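Major capsid protein (Faustovirus, PDB 5J7O) probably builds the outer protein shell of this large double-stranded DNA virus as a trimer of double jelly-roll subunits. Local coordinates at residues L133-S137 and T164-A168; G148-T154 and T345-T351; Y367-Y373 and Q505-M511; T172-C178 and I332-G338; V362-Q366 and T501-Q505. All blocks are in the same frame, centred on the assembly; numbering follows the deposited sequence.

Overall arrangement
From the N terminus the chain first opens contact 1 at the hairpin turn 133-137, then contact 2 at 148-154, and closes contact 1 at 164-168, so the two cross. Strand 170-177 opens contact 4, which closes at 332-338 and so lies wholly within the long loop that contact 2 completes at 345-351. The chain next opens contacts 5 and 3 in turn along strand 364-375, and both close along strand 503-521, crossing and sharing Gln-505. Contact 2 pairs strands 149-158 and 341-351, contacts 3 and 5 pair 364-375 and 503-521, and the two pairs lie side by side in one mixed sheet, beside the second subunit. Contact 4 belongs to a separate three-strand sheet.

Contact 1 (L133-S137 and T164-A168); sequences LTSTS and TQTVA
Ser-135 and Thr-136 rest against Thr-164, Thr-166 and Val-167 where a β-hairpin turn, linking strands 131-133 and 138-142, meets the loop that leads from strand 149-158 to strand 170-177. This is a surface contact beside the edge of a seven-strand mixed sheet in the double jelly-roll protein. Three threonines set its side-chain pattern. The side chains of Thr-136 and Thr-166 meet at a slant, CG2 of Thr-136 lying 3.7 Å from Thr-166 OG1. On Thr-166 the torsion (chi1 -51°) sets OG1 beside its own backbone N and leaves CG2 to lie against Ser-135, 3.8 Å from Ser-135 CB. Thr-164 has a similar chi1, and its methyl CG2 approaches Thr-136 twice, at 3.6 Å from Thr-136 O and 3.8 Å from Thr-136 CB. Gln-165, between the two threonines, has its CB pointing away from the turn and bonds through NE2 to Thr-163 O. Its carbonyl does face the turn: a water donates to Gln-165 O at 2.9 Å and, weakly, to Thr-136 O. Val-167 also packs on Leu-122, while its CG2 comes within 3.3 Å of Ser-135 O. That same oxygen receives the one direct hydrogen bond between the two loops, from Val-167 N at 2.8 Å, nearly straight (172° at the hydrogen).

Contact 2 (G148-T154 and T345-T351); sequences GVYTLYT and TVETLLT
Strand segments 149-154 and 345-351 run antiparallel, 163° between their N-to-C directions, with Tyr-150/Leu-349, Leu-152/Glu-347 and Thr-154/Thr-345 as the hydrogen-bonded pairs. At one end Thr-154 O takes two bonds from one residue, from Thr-345 N at 2.8 Å and from Thr-345 OG1 at 2.6 Å. With chi1 of 50°, OG1 of Thr-345 sits between its own N and carbonyl carbon, near enough to bond the same oxygen as Thr-345 N, and it arrives from above the Thr-154 carbonyl plane. On this face Leu-152 and Glu-347 run side by side, and Leu-152 CD2 touches Glu-347 OE2 at 3.6 Å. A water links Glu-347 OE2, 2.9 Å away, with Thr-154 OG1, while OE1 is probably hydrogen-bonded to Tyr-367 OH. Further along, Leu-349 CD1 lies at the edge of the Tyr-150 ring. The other face carries Tyr-153 alongside Val-346, with Tyr-153 CD2 3.7 Å from Val-346 CG2, and Val-149 CG2 3.9 Å from Leu-350 CD1. Pro-250 of the second subunit packs on Val-346 and Thr-348 there. Within the mixed sheet the pair is central: strand 138-142 flanks strand 149-158, and strand 364-375 continues the sheet beyond strand 341-351.

Contact 3 (Y367-Y373 and Q505-M511); sequences YNRYTTY and QSASQVM
With chi1 of -53°, CG of Tyr-370 lies beside the backbone N and the ring comes close to Gln-509, whose extended chain sets its amide at the ring edge. These residues belong to the parallel strand pair of the mixed β-sheet, in which Arg-369 bonds through N to Ala-507 O and through O to Gln-509 N, bracketing Ser-508. Gln-509 OE1 lies in the ring plane, 3.2 Å from Tyr-370 CD1, with amide and ring perpendicular. OE1 also accepts from Gly-248 N of the second subunit, and NE2 bonds to Gln-484. On the opposite face, Ser-506 OG sits at the Tyr-367 ring edge, 3.3 Å from Tyr-367 CD2, and is hydrogen-bonded with Arg-488 N of the second subunit. Beside it Arg-369 NE bonds Thr-371 OG1 at 2.8 Å, in the guanidinium plane, and Tyr-486 of that subunit adds a cation-pi contact. Met-511, extended through chi1 and chi2, carries SD to Tyr-373, whose N makes a weak hydrogen bond to Met-511 SD at 3.7 Å.

Contact 4 (T172-C178 and I332-G338); sequences TNFVRYC and ILFTAPG
Arg-176 O accepts the 2.8 Å hydrogen bond of Phe-334 N and is met besides by Leu-333 CD1 at 3.4 Å and by the edge of the Phe-334 ring. This antiparallel β-pair, strands 174-177 and 333-336, twists to 141° within a small three-strand sheet. Phe-174 with Ala-336 and Arg-176 with Phe-334 form its hydrogen-bonded pairs. Leu-333, with CG anti to its backbone N (chi1 -173°), sends CD1 over the Tyr-177 ring, 3.8 Å from the centroid, as a CH-pi contact. Ile-332 reaches the same ring in its plane, CG2 lying 3.7 Å from Tyr-177 CD2, so one face and one edge are packed; Tyr-177 OH bonds to Gln-387. On the other side of the sheet Cys-178 CB touches Phe-334 CE1 at 3.7 Å, and Arg-176 leaves the strand to bond Gln-284 O through NE and to make a cation-pi contact with Trp-465. Asn-173, held by Ala-378 and Ser-381, lies against Thr-335 CG2. Beyond the strand end, Gly-338 has no side chain to keep it off Phe-174: its CA sits 3.5 Å from the ring centroid, 12° from the normal, in a second CH-pi contact.

Contact 5 (V362-Q366 and T501-Q505); sequences VLLTQ and TTFKQ
This is a mainly polar contact at the start of the parallel strand pair, where the short segments 364-366 and 503-505 still run at 59° to each other before settling into strands 364-375 and 503-521. Lys-504 reaches across by bending at chi2 (-59°), and its NZ donates to Leu-364 O at 2.9 Å from above the carbonyl plane. NZ also bonds to Thr-501 O at 2.9 Å and forms a salt bridge with Asp-493 of the second subunit. Leu-363 crosses Lys-504 at about a right angle, CD2 coming within 3.5 Å of Lys-504 NZ. A single backbone bond, Gln-505 N to Thr-365 O at 3.2 Å, begins the strand pairing. Next to it the side chains of Gln-366 and Gln-505 run alongside each other, Gln-505 NE2 lying 3.4 Å from Gln-366 CG, with the amide planes 36° apart. On one flank Thr-365 and Gln-366 both face Leu-350, a classic β-bulge against strand 341-351; on the other, Lys-504 pairs through its backbone with Val-489 of strand 473-490.

Contact 1 (L133-S137 and T164-A168)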
# COMPACT_ATOMS: atom_id res chain seq x y z
N LEU B 133 47.07 13.80 -15.76
CA LEU B 133 46.70 13.14 -14.51
C LEU B 133 47.11 14.01 -13.34
O LEU B 133 48.30 14.30 -13.16
CB LEU B 133 47.33 11.75 -14.40
CG LEU B 133 46.98 10.99 -13.12
CD1 LEU B 133 45.47 10.79 -13.00
CD2 LEU B 133 47.71 9.65 -13.06
N THR B 134 46.13 14.43 -12.55
CA THR B 134 46.33 15.20 -11.33
C THR B 134 46.00 14.32 -10.14
O THR B 134 45.45 13.22 -10.28
CB THR B 134 45.46 16.47 -11.34
OG1 THR B 134 45.53 17.08 -12.64
CG2 THR B 134 45.92 17.48 -10.30
N SER B 135 46.36 14.79 -8.95
CA SER B 135 45.85 14.18 -7.73
C SER B 135 44.35 14.42 -7.55
O SER B 135 43.74 13.78 -6.69
CB SER B 135 46.61 14.72 -6.51
OG SER B 135 46.57 16.13 -6.47
N THR B 136 43.76 15.32 -8.34
CA THR B 136 42.37 15.71 -8.17
C THR B 136 41.50 15.51 -9.40
O THR B 136 40.28 15.68 -9.30
CB THR B 136 42.28 17.19 -7.74
OG1 THR B 136 43.04 18.00 -8.64
CG2 THR B 136 42.81 17.36 -6.32
N SER B 137 42.07 15.17 -10.56
CA SER B 137 41.27 14.93 -11.75
C SER B 137 42.10 14.19 -12.78
O SER B 137 43.33 14.26 -12.79
CB SER B 137 40.73 16.24 -12.35
OG SER B 137 41.77 16.98 -12.96
N THR B 164 35.86 19.02 -4.56
CA THR B 164 36.74 18.00 -5.10
C THR B 164 37.56 17.34 -3.99
O THR B 164 38.07 18.01 -3.09
CB THR B 164 37.67 18.61 -6.15
OG1 THR B 164 36.90 19.11 -7.25
CG2 THR B 164 38.67 17.58 -6.67
N GLN B 165 37.67 16.02 -4.06
CA GLN B 165 38.41 15.23 -3.09
C GLN B 165 39.71 14.74 -3.72
O GLN B 165 39.71 14.23 -4.84
CB GLN B 165 37.58 14.04 -2.61
CG GLN B 165 36.23 14.43 -2.02
CD GLN B 165 36.38 15.32 -0.80
OE1 GLN B 165 36.93 14.90 0.22
NE2 GLN B 165 35.88 16.54 -0.90
N THR B 166 40.81 14.90 -2.98
CA THR B 166 42.12 14.51 -3.48
C THR B 166 42.30 13.00 -3.40
O THR B 166 41.87 12.36 -2.43
CB THR B 166 43.22 15.22 -2.69
OG1 THR B 166 42.95 16.63 -2.65
CG2 THR B 166 44.58 15.00 -3.33
N VAL B 167 42.94 12.43 -4.43
CA VAL B 167 43.29 11.02 -4.40
C VAL B 167 44.17 10.73 -3.20
O VAL B 167 45.06 11.53 -2.85
CB VAL B 167 43.97 10.62 -5.72
CG1 VAL B 167 44.70 9.29 -5.57
CG2 VAL B 167 42.95 10.54 -6.84
N ALA B 168 43.91 9.60 -2.54
CA ALA B 168 44.61 9.11 -1.36
C ALA B 168 44.37 9.98 -0.12
O ALA B 168 44.98 9.72 0.92
CB ALA B 168 46.13 8.97 -1.58
O HOH W 1 39.54 13.85 -7.73

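Contact 2 (G148-T154 and T345-T351)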
# COMPACT_ATOMS: atom_id res chain seq x y z
N GLY B 148 35.22 19.45 -36.44
CA GLY B 148 35.47 20.61 -35.61
C GLY B 148 35.03 20.45 -34.17
O GLY B 148 34.90 21.45 -33.46
N VAL B 149 34.80 19.22 -33.72
CA VAL B 149 34.35 18.94 -32.37
C VAL B 149 35.54 18.44 -31.56
O VAL B 149 36.15 17.42 -31.89
CB VAL B 149 33.21 17.91 -32.35
CG1 VAL B 149 32.93 17.46 -30.93
CG2 VAL B 149 31.95 18.51 -32.98
N TYR B 150 35.86 19.17 -30.49
CA TYR B 150 36.86 18.76 -29.52
C TYR B 150 36.13 18.19 -28.31
O TYR B 150 35.37 18.90 -27.65
CB TYR B 150 37.74 19.95 -29.12
CG TYR B 150 38.86 19.65 -28.15
CD1 TYR B 150 39.99 18.93 -28.55
CD2 TYR B 150 38.81 20.11 -26.84
CE1 TYR B 150 41.02 18.67 -27.66
CE2 TYR B 150 39.84 19.85 -25.95
CZ TYR B 150 40.94 19.13 -26.37
OH TYR B 150 41.96 18.87 -25.48
N THR B 151 36.32 16.90 -28.05
CA THR B 151 35.61 16.19 -27.00
C THR B 151 36.54 15.98 -25.82
O THR B 151 37.56 15.30 -25.94
CB THR B 151 35.07 14.85 -27.50
OG1 THR B 151 34.23 15.08 -28.64
CG2 THR B 151 34.26 14.16 -26.42
N LEU B 152 36.19 16.56 -24.67
CA LEU B 152 37.03 16.57 -23.48
C LEU B 152 36.37 15.74 -22.39
O LEU B 152 35.24 16.03 -21.98
CB LEU B 152 37.27 18.00 -23.00
CG LEU B 152 38.31 18.19 -21.90
CD1 LEU B 152 39.72 18.03 -22.44
CD2 LEU B 152 38.14 19.55 -21.23
N TYR B 153 37.08 14.73 -21.91
CA TYR B 153 36.60 13.84 -20.85
C TYR B 153 37.32 14.18 -19.55
O TYR B 153 38.56 14.18 -19.50
CB TYR B 153 36.84 12.37 -21.21
CG TYR B 153 36.34 11.96 -22.58
CD1 TYR B 153 37.11 12.15 -23.71
CD2 TYR B 153 35.09 11.37 -22.73
CE1 TYR B 153 36.66 11.76 -24.96
CE2 TYR B 153 34.63 10.98 -23.97
CZ TYR B 153 35.42 11.18 -25.08
OH TYR B 153 34.96 10.80 -26.32
N THR B 154 36.55 14.45 -18.50
CA THR B 154 37.11 14.74 -17.19
C THR B 154 36.39 13.91 -16.14
O THR B 154 35.16 13.85 -16.13
CB THR B 154 36.99 16.23 -16.84
OG1 THR B 154 37.49 17.02 -17.92
CG2 THR B 154 37.79 16.55 -15.58
N THR B 345 32.35 13.80 -16.46
CA THR B 345 31.98 14.96 -17.27
C THR B 345 32.54 14.83 -18.67
O THR B 345 33.73 14.55 -18.85
CB THR B 345 32.48 16.26 -16.63
OG1 THR B 345 33.87 16.13 -16.30
CG2 THR B 345 31.69 16.57 -15.38
N VAL B 346 31.68 15.03 -19.67
CA VAL B 346 32.08 15.12 -21.07
C VAL B 346 31.70 16.51 -21.57
O VAL B 346 30.54 16.93 -21.42
CB VAL B 346 31.42 14.03 -21.93
CG1 VAL B 346 31.75 14.25 -23.40
CG2 VAL B 346 31.87 12.65 -21.48
N GLU B 347 32.66 17.21 -22.15
CA GLU B 347 32.44 18.51 -22.75
C GLU B 347 32.80 18.44 -24.23
O GLU B 347 33.86 17.91 -24.58
CB GLU B 347 33.26 19.60 -22.06
CG GLU B 347 32.89 19.83 -20.61
CD GLU B 347 33.92 20.68 -19.88
OE1 GLU B 347 33.66 21.88 -19.67
OE2 GLU B 347 34.99 20.14 -19.53
N THR B 348 31.92 18.96 -25.08
CA THR B 348 32.17 19.04 -26.51
C THR B 348 32.26 20.51 -26.91
O THR B 348 31.41 21.32 -26.54
CB THR B 348 31.06 18.35 -27.30
OG1 THR B 348 29.80 18.96 -27.00
CG2 THR B 348 31.00 16.87 -26.95
N LEU B 349 33.31 20.85 -27.66
CA LEU B 349 33.54 22.20 -28.14
C LEU B 349 33.51 22.19 -29.66
O LEU B 349 34.39 21.60 -30.30
CB LEU B 349 34.87 22.76 -27.63
CG LEU B 349 34.96 23.22 -26.17
CD1 LEU B 349 35.10 22.05 -25.22
CD2 LEU B 349 36.12 24.20 -26.00
N LEU B 350 32.49 22.83 -30.24
CA LEU B 350 32.36 22.93 -31.69
C LEU B 350 32.97 24.25 -32.14
O LEU B 350 32.34 25.30 -32.05
CB LEU B 350 30.90 22.82 -32.11
CG LEU B 350 30.58 23.06 -33.59
CD1 LEU B 350 31.32 22.07 -34.48
CD2 LEU B 350 29.08 22.98 -33.84
N THR B 351 34.22 24.20 -32.59
CA THR B 351 34.86 25.34 -33.23
C THR B 351 34.85 25.16 -34.74
O THR B 351 34.67 24.06 -35.26
CB THR B 351 36.29 25.53 -32.73
OG1 THR B 351 37.06 24.35 -32.99
CG2 THR B 351 36.31 25.83 -31.24
O HOH W 2 35.73 17.39 -19.73

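Contact 3 (Y367-Y373 and Q505-M511)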
# COMPACT_ATOMS: atom_id res chain seq x y z
N TYR B 367 28.72 24.70 -27.22
CA TYR B 367 29.33 23.99 -26.10
C TYR B 367 28.27 23.12 -25.44
O TYR B 367 27.12 23.54 -25.28
CB TYR B 367 29.93 24.97 -25.08
CG TYR B 367 30.33 24.34 -23.76
CD1 TYR B 367 31.59 23.81 -23.57
CD2 TYR B 367 29.43 24.29 -22.70
CE1 TYR B 367 31.96 23.23 -22.36
CE2 TYR B 367 29.78 23.71 -21.50
CZ TYR B 367 31.04 23.19 -21.33
OH TYR B 367 31.39 22.62 -20.13
N ASN B 368 28.67 21.91 -25.06
CA ASN B 368 27.80 20.99 -24.35
C ASN B 368 28.57 20.36 -23.20
O ASN B 368 29.75 20.03 -23.34
CB ASN B 368 27.25 19.89 -25.27
CG ASN B 368 26.25 20.41 -26.28
OD1 ASN B 368 26.63 21.06 -27.26
ND2 ASN B 368 24.98 20.12 -26.06
N ARG B 369 27.90 20.19 -22.07
CA ARG B 369 28.46 19.49 -20.92
C ARG B 369 27.50 18.40 -20.48
O ARG B 369 26.29 18.63 -20.37
CB ARG B 369 28.75 20.45 -19.76
CG ARG B 369 29.19 19.74 -18.48
CD ARG B 369 29.64 20.72 -17.42
NE ARG B 369 29.88 20.05 -16.14
CZ ARG B 369 30.48 20.62 -15.10
NH1 ARG B 369 30.91 21.87 -15.17
NH2 ARG B 369 30.65 19.93 -13.98
N TYR B 370 28.04 17.21 -20.22
CA TYR B 370 27.27 16.08 -19.73
C TYR B 370 27.94 15.58 -18.46
O TYR B 370 29.12 15.23 -18.48
CB TYR B 370 27.21 14.96 -20.78
CG TYR B 370 26.72 15.40 -22.15
CD1 TYR B 370 25.39 15.22 -22.52
CD2 TYR B 370 27.59 15.97 -23.07
CE1 TYR B 370 24.94 15.62 -23.77
CE2 TYR B 370 27.15 16.37 -24.32
CZ TYR B 370 25.83 16.19 -24.66
OH TYR B 370 25.39 16.58 -25.91
N THR B 371 27.19 15.55 -17.36
CA THR B 371 27.76 15.26 -16.05
C THR B 371 26.92 14.22 -15.33
O THR B 371 25.72 14.43 -15.11
CB THR B 371 27.86 16.53 -15.20
OG1 THR B 371 28.70 17.48 -15.85
CG2 THR B 371 28.43 16.21 -13.82
N THR B 372 27.55 13.11 -14.95
CA THR B 372 26.94 12.07 -14.13
C THR B 372 27.76 11.89 -12.86
O THR B 372 28.93 12.28 -12.78
CB THR B 372 26.84 10.73 -14.87
OG1 THR B 372 28.14 10.14 -14.97
CG2 THR B 372 26.27 10.93 -16.27
N TYR B 373 27.13 11.28 -11.85
CA TYR B 373 27.78 11.02 -10.57
C TYR B 373 27.56 9.56 -10.18
O TYR B 373 26.45 9.04 -10.32
CB TYR B 373 27.25 11.94 -9.47
CG TYR B 373 27.33 13.41 -9.81
CD1 TYR B 373 28.50 14.13 -9.61
CD2 TYR B 373 26.23 14.08 -10.34
CE1 TYR B 373 28.58 15.47 -9.92
CE2 TYR B 373 26.30 15.42 -10.65
CZ TYR B 373 27.48 16.11 -10.44
OH TYR B 373 27.55 17.45 -10.75
N GLN B 505 25.88 29.21 -28.30
CA GLN B 505 24.99 28.22 -27.71
C GLN B 505 25.71 27.46 -26.60
O GLN B 505 26.91 27.21 -26.68
CB GLN B 505 24.49 27.22 -28.75
CG GLN B 505 23.83 27.84 -29.97
CD GLN B 505 23.51 26.82 -31.04
OE1 GLN B 505 22.74 25.88 -30.81
NE2 GLN B 505 24.10 26.98 -32.21
N SER B 506 24.95 27.09 -25.58
CA SER B 506 25.47 26.28 -24.49
C SER B 506 24.33 25.43 -23.94
O SER B 506 23.18 25.86 -23.89
CB SER B 506 26.09 27.13 -23.38
OG SER B 506 26.78 26.32 -22.45
N ALA B 507 24.67 24.21 -23.52
CA ALA B 507 23.69 23.27 -23.01
C ALA B 507 24.37 22.31 -22.05
O ALA B 507 25.54 21.97 -22.22
CB ALA B 507 23.00 22.50 -24.14
N SER B 508 23.62 21.86 -21.04
CA SER B 508 24.15 20.94 -20.06
C SER B 508 23.10 19.92 -19.67
O SER B 508 21.92 20.25 -19.54
CB SER B 508 24.66 21.67 -18.81
OG SER B 508 23.60 22.31 -18.12
N GLN B 509 23.54 18.67 -19.50
CA GLN B 509 22.75 17.61 -18.88
C GLN B 509 23.49 17.16 -17.63
O GLN B 509 24.61 16.66 -17.72
CB GLN B 509 22.55 16.42 -19.83
CG GLN B 509 21.74 16.70 -21.07
CD GLN B 509 21.44 15.43 -21.84
OE1 GLN B 509 22.28 14.54 -21.94
NE2 GLN B 509 20.23 15.34 -22.38
N VAL B 510 22.86 17.33 -16.47
CA VAL B 510 23.44 16.92 -15.20
C VAL B 510 22.52 15.89 -14.56
O VAL B 510 21.30 16.11 -14.47
CB VAL B 510 23.66 18.12 -14.26
CG1 VAL B 510 24.24 17.65 -12.93
CG2 VAL B 510 24.57 19.14 -14.91
N MET B 511 23.09 14.77 -14.12
CA MET B 511 22.32 13.78 -13.38
C MET B 511 21.81 14.38 -12.08
O MET B 511 22.60 14.77 -11.21
CB MET B 511 23.18 12.55 -13.10
CG MET B 511 22.47 11.51 -12.24
SD MET B 511 23.60 10.41 -11.35
CE MET B 511 24.30 9.48 -12.70

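Contact 4 (T172-C178 and I332-G338)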
# COMPACT_ATOMS: atom_id res chain seq x y z
N THR B 172 35.74 7.71 4.16
CA THR B 172 35.15 6.65 4.95
C THR B 172 33.88 6.15 4.27
O THR B 172 33.06 6.95 3.80
CB THR B 172 34.83 7.11 6.38
OG1 THR B 172 36.01 7.62 7.00
CG2 THR B 172 34.28 5.96 7.21
N ASN B 173 33.72 4.84 4.21
CA ASN B 173 32.51 4.24 3.67
C ASN B 173 31.38 4.32 4.69
O ASN B 173 31.59 4.49 5.89
CB ASN B 173 32.76 2.78 3.29
CG ASN B 173 33.65 2.64 2.06
OD1 ASN B 173 33.59 3.45 1.14
ND2 ASN B 173 34.46 1.59 2.05
N PHE B 174 30.15 4.20 4.18
CA PHE B 174 28.98 4.08 5.03
C PHE B 174 28.69 2.61 5.31
O PHE B 174 29.27 1.71 4.69
CB PHE B 174 27.77 4.76 4.39
CG PHE B 174 27.80 6.27 4.47
CD1 PHE B 174 28.88 6.93 5.02
CD2 PHE B 174 26.73 7.01 3.99
CE1 PHE B 174 28.90 8.31 5.09
CE2 PHE B 174 26.75 8.39 4.05
CZ PHE B 174 27.83 9.04 4.60
N VAL B 175 27.79 2.37 6.25
CA VAL B 175 27.40 1.01 6.61
C VAL B 175 25.90 0.86 6.44
O VAL B 175 25.13 1.82 6.57
CB VAL B 175 27.82 0.64 8.05
CG1 VAL B 175 29.33 0.45 8.12
CG2 VAL B 175 27.36 1.70 9.03
N ARG B 176 25.48 -0.36 6.12
CA ARG B 176 24.08 -0.69 5.95
C ARG B 176 23.87 -2.11 6.44
O ARG B 176 24.80 -2.92 6.46
CB ARG B 176 23.65 -0.59 4.48
CG ARG B 176 23.51 -1.93 3.79
CD ARG B 176 23.54 -1.78 2.28
NE ARG B 176 22.45 -0.96 1.77
CZ ARG B 176 22.46 -0.35 0.58
NH1 ARG B 176 23.52 -0.47 -0.21
NH2 ARG B 176 21.42 0.37 0.19
N TYR B 177 22.63 -2.40 6.84
CA TYR B 177 22.23 -3.77 7.14
C TYR B 177 21.60 -4.41 5.91
O TYR B 177 21.01 -3.74 5.06
CB TYR B 177 21.25 -3.81 8.32
CG TYR B 177 21.93 -3.74 9.66
CD1 TYR B 177 22.17 -2.51 10.28
CD2 TYR B 177 22.36 -4.89 10.31
CE1 TYR B 177 22.81 -2.44 11.51
CE2 TYR B 177 22.99 -4.83 11.54
CZ TYR B 177 23.21 -3.60 12.13
OH TYR B 177 23.84 -3.55 13.36
N CYS B 178 21.73 -5.73 5.82
CA CYS B 178 21.01 -6.47 4.80
C CYS B 178 19.51 -6.34 5.03
O CYS B 178 19.05 -6.00 6.13
CB CYS B 178 21.43 -7.93 4.79
SG CYS B 178 20.85 -8.87 6.22
N ILE B 332 25.44 -9.90 7.50
CA ILE B 332 24.39 -9.07 8.09
C ILE B 332 24.67 -7.59 7.88
O ILE B 332 23.75 -6.82 7.55
CB ILE B 332 24.23 -9.39 9.59
CG1 ILE B 332 23.87 -10.87 9.78
CG2 ILE B 332 23.20 -8.48 10.23
CD1 ILE B 332 22.59 -11.27 9.08
N LEU B 333 25.92 -7.16 8.04
CA LEU B 333 26.31 -5.76 7.97
C LEU B 333 27.25 -5.58 6.78
O LEU B 333 28.17 -6.38 6.59
CB LEU B 333 26.99 -5.33 9.27
CG LEU B 333 27.33 -3.86 9.46
CD1 LEU B 333 26.07 -3.04 9.66
CD2 LEU B 333 28.27 -3.71 10.64
N PHE B 334 27.02 -4.53 6.00
CA PHE B 334 27.73 -4.35 4.74
C PHE B 334 28.23 -2.93 4.58
O PHE B 334 27.63 -1.97 5.07
CB PHE B 334 26.84 -4.71 3.54
CG PHE B 334 26.47 -6.16 3.47
CD1 PHE B 334 25.40 -6.65 4.19
CD2 PHE B 334 27.21 -7.03 2.69
CE1 PHE B 334 25.06 -7.99 4.13
CE2 PHE B 334 26.88 -8.37 2.63
CZ PHE B 334 25.80 -8.85 3.35
N THR B 335 29.36 -2.82 3.88
CA THR B 335 29.89 -1.54 3.45
C THR B 335 29.10 -1.03 2.25
O THR B 335 28.66 -1.81 1.40
CB THR B 335 31.37 -1.69 3.09
OG1 THR B 335 32.14 -1.91 4.28
CG2 THR B 335 31.90 -0.46 2.37
N ALA B 336 28.89 0.28 2.20
CA ALA B 336 28.24 0.95 1.09
C ALA B 336 28.93 2.28 0.87
O ALA B 336 29.54 2.83 1.79
CB ALA B 336 26.74 1.15 1.35
N PRO B 337 28.87 2.82 -0.35
CA PRO B 337 29.53 4.11 -0.61
C PRO B 337 29.01 5.21 0.30
O PRO B 337 27.82 5.29 0.60
CB PRO B 337 29.19 4.39 -2.08
CG PRO B 337 28.93 3.05 -2.67
CD PRO B 337 28.30 2.24 -1.58
N GLY B 338 29.93 6.06 0.74
CA GLY B 338 29.63 7.17 1.63
C GLY B 338 29.52 8.48 0.88
O GLY B 338 28.98 8.54 -0.23
O HOH W 3 32.43 5.89 0.43

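Contact 5 (V362-Q366 and T501-Q505)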
# COMPACT_ATOMS: atom_id res chain seq x y z
N VAL B 362 39.39 27.87 -32.68
CA VAL B 362 39.30 29.30 -32.43
C VAL B 362 37.86 29.76 -32.23
O VAL B 362 37.49 30.18 -31.13
CB VAL B 362 39.98 30.08 -33.58
CG1 VAL B 362 39.92 31.57 -33.30
CG2 VAL B 362 41.42 29.63 -33.74
N LEU B 363 37.05 29.71 -33.29
CA LEU B 363 35.70 30.26 -33.25
C LEU B 363 34.75 29.21 -32.66
O LEU B 363 34.23 28.36 -33.38
CB LEU B 363 35.25 30.69 -34.64
CG LEU B 363 34.15 31.76 -34.75
CD1 LEU B 363 34.12 32.34 -36.16
CD2 LEU B 363 32.77 31.21 -34.38
N LEU B 364 34.50 29.30 -31.36
CA LEU B 364 33.64 28.35 -30.67
C LEU B 364 32.18 28.73 -30.87
O LEU B 364 31.75 29.82 -30.47
CB LEU B 364 33.98 28.29 -29.18
CG LEU B 364 33.04 27.42 -28.35
CD1 LEU B 364 33.15 25.96 -28.77
CD2 LEU B 364 33.32 27.58 -26.86
N THR B 365 31.41 27.82 -31.46
CA THR B 365 30.00 28.04 -31.76
C THR B 365 29.06 27.40 -30.75
O THR B 365 28.14 28.06 -30.25
CB THR B 365 29.68 27.52 -33.17
OG1 THR B 365 30.37 28.31 -34.15
CG2 THR B 365 28.18 27.58 -33.44
N GLN B 366 29.28 26.13 -30.43
CA GLN B 366 28.41 25.39 -29.52
C GLN B 366 29.24 24.69 -28.45
O GLN B 366 30.31 24.15 -28.74
CB GLN B 366 27.56 24.35 -30.27
CG GLN B 366 26.70 24.93 -31.37
CD GLN B 366 25.95 23.86 -32.14
OE1 GLN B 366 25.64 22.79 -31.60
NE2 GLN B 366 25.66 24.13 -33.41
N THR B 501 27.06 33.77 -35.89
CA THR B 501 27.94 32.95 -35.06
C THR B 501 28.36 33.65 -33.78
O THR B 501 28.96 33.01 -32.92
CB THR B 501 29.18 32.53 -35.85
OG1 THR B 501 29.86 33.69 -36.35
CG2 THR B 501 28.80 31.63 -37.02
N THR B 502 28.06 34.94 -33.64
CA THR B 502 28.24 35.63 -32.36
C THR B 502 27.15 35.27 -31.36
O THR B 502 27.28 35.62 -30.18
CB THR B 502 28.25 37.15 -32.58
OG1 THR B 502 26.98 37.57 -33.08
CG2 THR B 502 29.33 37.53 -33.58
N PHE B 503 26.10 34.58 -31.80
CA PHE B 503 25.01 34.12 -30.94
C PHE B 503 25.35 32.71 -30.46
O PHE B 503 24.94 31.70 -31.03
CB PHE B 503 23.69 34.16 -31.71
CG PHE B 503 22.47 34.12 -30.84
CD1 PHE B 503 22.55 34.29 -29.47
CD2 PHE B 503 21.22 33.90 -31.40
CE1 PHE B 503 21.42 34.25 -28.68
CE2 PHE B 503 20.09 33.85 -30.62
CZ PHE B 503 20.18 34.03 -29.26
N LYS B 504 26.13 32.66 -29.38
CA LYS B 504 26.70 31.39 -28.93
C LYS B 504 25.63 30.52 -28.27
O LYS B 504 24.63 31.01 -27.75
CB LYS B 504 27.84 31.64 -27.95
CG LYS B 504 28.91 32.59 -28.47
CD LYS B 504 29.54 32.08 -29.76
CE LYS B 504 30.69 32.98 -30.19
NZ LYS B 504 31.35 32.50 -31.43
N GLN B 505 25.88 29.21 -28.30
CA GLN B 505 24.99 28.22 -27.71
C GLN B 505 25.71 27.46 -26.60
O GLN B 505 26.91 27.21 -26.68
CB GLN B 505 24.49 27.22 -28.75
CG GLN B 505 23.83 27.84 -29.97
CD GLN B 505 23.51 26.82 -31.04
OE1 GLN B 505 22.74 25.88 -30.81
NE2 GLN B 505 24.10 26.98 -32.21